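Local atomic coordinates of uncharacterized protein AF_1796 (Archaeoglobus fulgidus, PDB entry 1VIM), a protein that is of unknown function but, as a member of the SIS family (PHI subfamily), may bind a carbohydrate derivative and act as an isomerase. Residues T36-I44 with F169-Q180. Sequence-based numbering, arbitrary orientation.
Sequences TVGEMIKLI and FLDALVAEIMMQ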
loop_
_atom_site.group_PDB
_atom_site.type_symbol
_atom_site.label_atom_id
_atom_site.label_comp_id
_atom_site.label_asym_id
_atom_site.label_seq_id
_atom_site.Cartn_x
_atom_site.Cartn_y
_atom_site.Cartn_z
ATOM N N THR A 36 -22.785 -16.498 16.828
ATOM C CA THR A 36 -21.488 -15.871 16.721
ATOM C C THR A 36 -21.514 -14.646 15.794
ATOM O O THR A 36 -20.899 -13.636 16.088
ATOM C CB THR A 36 -20.444 -16.899 16.268
ATOM O OG1 THR A 36 -20.490 -18.016 17.175
ATOM C CG2 THR A 36 -19.082 -16.353 16.483
ATOM N N VAL A 37 -22.265 -14.721 14.705
ATOM C CA VAL A 37 -22.448 -13.563 13.855
ATOM C C VAL A 37 -23.007 -12.405 14.694
ATOM O O VAL A 37 -22.506 -11.293 14.613
ATOM C CB VAL A 37 -23.393 -13.874 12.691
ATOM C CG1 VAL A 37 -23.794 -12.592 11.957
ATOM C CG2 VAL A 37 -22.738 -14.893 11.739
ATOM N N GLY A 38 -24.037 -12.666 15.501
ATOM C CA GLY A 38 -24.585 -11.621 16.349
ATOM C C GLY A 38 -23.568 -11.017 17.308
ATOM O O GLY A 38 -23.557 -9.788 17.518
ATOM N N GLU A 39 -22.721 -11.865 17.909
ATOM C CA GLU A 39 -21.687 -11.404 18.855
ATOM C C GLU A 39 -20.662 -10.524 18.133
ATOM O O GLU A 39 -20.195 -9.508 18.666
ATOM C CB GLU A 39 -20.973 -12.585 19.527
ATOM C CG GLU A 39 -21.856 -13.368 20.487
ATOM C CD GLU A 39 -21.284 -14.733 20.820
ATOM O OE1 GLU A 39 -20.146 -15.043 20.386
ATOM O OE2 GLU A 39 -21.984 -15.506 21.524
ATOM N N MET A 40 -20.295 -10.930 16.920
ATOM C CA MET A 40 -19.368 -10.126 16.111
ATOM C C MET A 40 -19.953 -8.757 15.777
ATOM O O MET A 40 -19.286 -7.729 15.935
ATOM C CB MET A 40 -18.976 -10.879 14.828
ATOM C CG MET A 40 -18.077 -10.076 13.897
ATOM S SD MET A 40 -17.453 -11.116 12.565
ATOM C CE MET A 40 -16.358 -9.948 11.715
ATOM N N ILE A 41 -21.216 -8.733 15.335
ATOM C CA ILE A 41 -21.888 -7.456 15.070
ATOM C C ILE A 41 -21.929 -6.585 16.322
ATOM O O ILE A 41 -21.650 -5.390 16.270
ATOM C CB ILE A 41 -23.315 -7.679 14.517
ATOM C CG1 ILE A 41 -23.202 -8.261 13.112
ATOM C CG2 ILE A 41 -24.114 -6.354 14.458
ATOM C CD1 ILE A 41 -24.529 -8.733 12.525
ATOM N N LYS A 42 -22.278 -7.189 17.463
ATOM C CA LYS A 42 -22.328 -6.455 18.715
ATOM C C LYS A 42 -20.983 -5.793 19.070
ATOM O O LYS A 42 -20.956 -4.615 19.464
ATOM C CB LYS A 42 -22.789 -7.366 19.858
ATOM C CG LYS A 42 -22.880 -6.668 21.205
ATOM N N LEU A 43 -19.869 -6.525 18.917
ATOM C CA LEU A 43 -18.555 -5.929 19.203
ATOM C C LEU A 43 -18.204 -4.816 18.219
ATOM O O LEU A 43 -17.657 -3.773 18.607
ATOM C CB LEU A 43 -17.431 -6.969 19.230
ATOM C CG LEU A 43 -17.379 -7.973 20.379
ATOM C CD1 LEU A 43 -16.021 -8.656 20.389
ATOM C CD2 LEU A 43 -17.608 -7.281 21.709
ATOM N N ILE A 44 -18.483 -5.030 16.932
ATOM C CA ILE A 44 -18.249 -3.970 15.949
ATOM C C ILE A 44 -19.049 -2.702 16.294
ATOM O O ILE A 44 -18.543 -1.584 16.218
ATOM C CB ILE A 44 -18.567 -4.485 14.506
ATOM C CG1 ILE A 44 -17.439 -5.415 14.029
ATOM C CG2 ILE A 44 -18.740 -3.312 13.522
ATOM C CD1 ILE A 44 -17.836 -6.254 12.760
ATOM N N PHE A 169 -18.434 -14.260 3.260
ATOM C CA PHE A 169 -18.986 -14.065 4.586
ATOM C C PHE A 169 -19.001 -12.597 5.012
ATOM O O PHE A 169 -20.001 -12.098 5.547
ATOM C CB PHE A 169 -18.247 -14.894 5.646
ATOM C CG PHE A 169 -18.580 -14.467 7.032
ATOM C CD1 PHE A 169 -19.852 -14.708 7.558
ATOM C CD2 PHE A 169 -17.670 -13.724 7.768
ATOM C CE1 PHE A 169 -20.162 -14.240 8.824
ATOM C CE2 PHE A 169 -17.973 -13.280 9.035
ATOM C CZ PHE A 169 -19.222 -13.528 9.560
ATOM N N LEU A 170 -17.877 -11.903 4.832
ATOM C CA LEU A 170 -17.801 -10.495 5.283
ATOM C C LEU A 170 -18.764 -9.610 4.480
ATOM O O LEU A 170 -19.361 -8.677 5.037
ATOM C CB LEU A 170 -16.360 -10.001 5.230
ATOM C CG LEU A 170 -15.498 -10.699 6.299
ATOM C CD1 LEU A 170 -14.000 -10.454 6.063
ATOM C CD2 LEU A 170 -15.880 -10.273 7.695
ATOM N N ASP A 171 -18.938 -9.905 3.189
ATOM C CA ASP A 171 -19.933 -9.164 2.408
ATOM C C ASP A 171 -21.359 -9.518 2.857
ATOM O O ASP A 171 -22.240 -8.641 2.891
ATOM C CB ASP A 171 -19.809 -9.431 0.917
ATOM C CG ASP A 171 -18.658 -8.729 0.292
ATOM O OD1 ASP A 171 -18.297 -7.615 0.713
ATOM O OD2 ASP A 171 -18.074 -9.251 -0.678
ATOM N N ALA A 172 -21.578 -10.756 3.283
ATOM C CA ALA A 172 -22.876 -11.144 3.857
ATOM C C ALA A 172 -23.143 -10.407 5.166
ATOM O O ALA A 172 -24.290 -9.984 5.449
ATOM C CB ALA A 172 -22.946 -12.646 4.075
ATOM N N LEU A 173 -22.100 -10.260 5.981
ATOM C CA LEU A 173 -22.200 -9.547 7.235
ATOM C C LEU A 173 -22.563 -8.077 6.969
ATOM O O LEU A 173 -23.389 -7.500 7.687
ATOM C CB LEU A 173 -20.878 -9.688 8.011
ATOM C CG LEU A 173 -20.871 -9.119 9.413
ATOM C CD1 LEU A 173 -21.634 -10.070 10.305
ATOM C CD2 LEU A 173 -19.425 -9.064 9.870
ATOM N N VAL A 174 -21.958 -7.475 5.949
ATOM C CA VAL A 174 -22.305 -6.103 5.559
ATOM C C VAL A 174 -23.789 -6.010 5.210
ATOM O O VAL A 174 -24.464 -5.091 5.639
ATOM C CB VAL A 174 -21.420 -5.615 4.380
ATOM C CG1 VAL A 174 -22.001 -4.368 3.738
ATOM C CG2 VAL A 174 -20.024 -5.315 4.885
ATOM N N ALA A 175 -24.302 -6.958 4.424
ATOM C CA ALA A 175 -25.718 -6.966 4.073
ATOM C C ALA A 175 -26.573 -6.982 5.344
ATOM O O ALA A 175 -27.601 -6.294 5.426
ATOM C CB ALA A 175 -26.007 -8.164 3.211
ATOM N N GLU A 176 -26.179 -7.788 6.318
ATOM C CA GLU A 176 -26.928 -7.915 7.568
ATOM C C GLU A 176 -26.897 -6.623 8.370
ATOM O O GLU A 176 -27.936 -6.161 8.872
ATOM C CB GLU A 176 -26.355 -9.071 8.379
ATOM C CG GLU A 176 -27.037 -9.292 9.721
ATOM C CD GLU A 176 -28.485 -9.743 9.608
ATOM O OE1 GLU A 176 -28.905 -10.242 8.536
ATOM O OE2 GLU A 176 -29.199 -9.597 10.632
ATOM N N ILE A 177 -25.719 -6.013 8.486
ATOM C CA ILE A 177 -25.609 -4.730 9.178
ATOM C C ILE A 177 -26.428 -3.652 8.474
ATOM O O ILE A 177 -27.092 -2.844 9.136
ATOM C CB ILE A 177 -24.123 -4.315 9.337
ATOM C CG1 ILE A 177 -23.392 -5.305 10.259
ATOM C CG2 ILE A 177 -24.035 -2.897 9.911
ATOM C CD1 ILE A 177 -21.861 -5.225 10.226
ATOM N N MET A 178 -26.437 -3.650 7.150
ATOM C CA MET A 178 -27.253 -2.654 6.444
ATOM C C MET A 178 -28.718 -2.798 6.802
ATOM O O MET A 178 -29.389 -1.801 7.068
ATOM C CB MET A 178 -27.098 -2.785 4.943
ATOM C CG MET A 178 -25.743 -2.317 4.434
ATOM S SD MET A 178 -25.497 -2.742 2.717
ATOM C CE MET A 178 -26.702 -1.595 1.893
ATOM N N MET A 179 -29.204 -4.034 6.805
ATOM C CA MET A 179 -30.587 -4.312 7.195
ATOM C C MET A 179 -30.863 -3.801 8.609
ATOM O O MET A 179 -31.871 -3.095 8.829
ATOM C CB MET A 179 -30.918 -5.805 7.043
ATOM C CG MET A 179 -32.353 -6.188 7.442
ATOM S SD MET A 179 -32.475 -6.576 9.192
ATOM C CE MET A 179 -34.213 -6.990 9.334
ATOM N N GLN A 180 -29.991 -4.118 9.562
ATOM C CA GLN A 180 -30.195 -3.736 10.966
ATOM C C GLN A 180 -30.218 -2.236 11.168
ATOM O O GLN A 180 -30.978 -1.727 12.008
ATOM C CB GLN A 180 -29.135 -4.359 11.874
ATOM C CG GLN A 180 -29.246 -5.862 11.990
ATOM C CD GLN A 180 -28.296 -6.454 13.003
ATOM O OE1 GLN A 180 -27.613 -5.732 13.733
ATOM N NE2 GLN A 180 -28.267 -7.772 13.074
#
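Leu173 and Ile41 are reciprocal knobs in a knobs-into-holes contact between helices 34-46 and 160-181, beside the parallel sheet of the SIS domain. The axes of segments 36-44 and 169-180 pass 11.4 Å apart at a crossing angle of -68°. The tight part centres on Leu173, set among Val37, Met40, Ile41 and Ile44. Its CG, anti to the backbone N (chi1 -174°), is carried toward helix 34-46. CD1 lies 3.7 Å from both Val37 CG1 and Ile41 CG1, while CD2 meets Met40 CE at the same distance. Ile41 in turn fits among Leu173, Glu176, Ile177 and Gln180, its CD1 against the aliphatic CG of Glu176. Met40, fully extended, brings its sulfur to the edge of the Phe169 ring, a Met-aromatic contact with SD 5.3 Å from the ring centroid; Val37 CG2 touches another part of that edge. Met40 also packs on Val120 and Val122 of strand 118-123.

Toward Gln180, which is partly exposed, the packing becomes looser and more polar. The carboxylate of Glu176 is held mainly by the second subunit, through its His11 and the backbone N of its Leu14. Gln180 NE2 adds a 3.2 Å hydrogen bond to the anti lone pair of Glu176 OE2, and Gln180 OE1 lies 3.6 Å from Ile41 CG2.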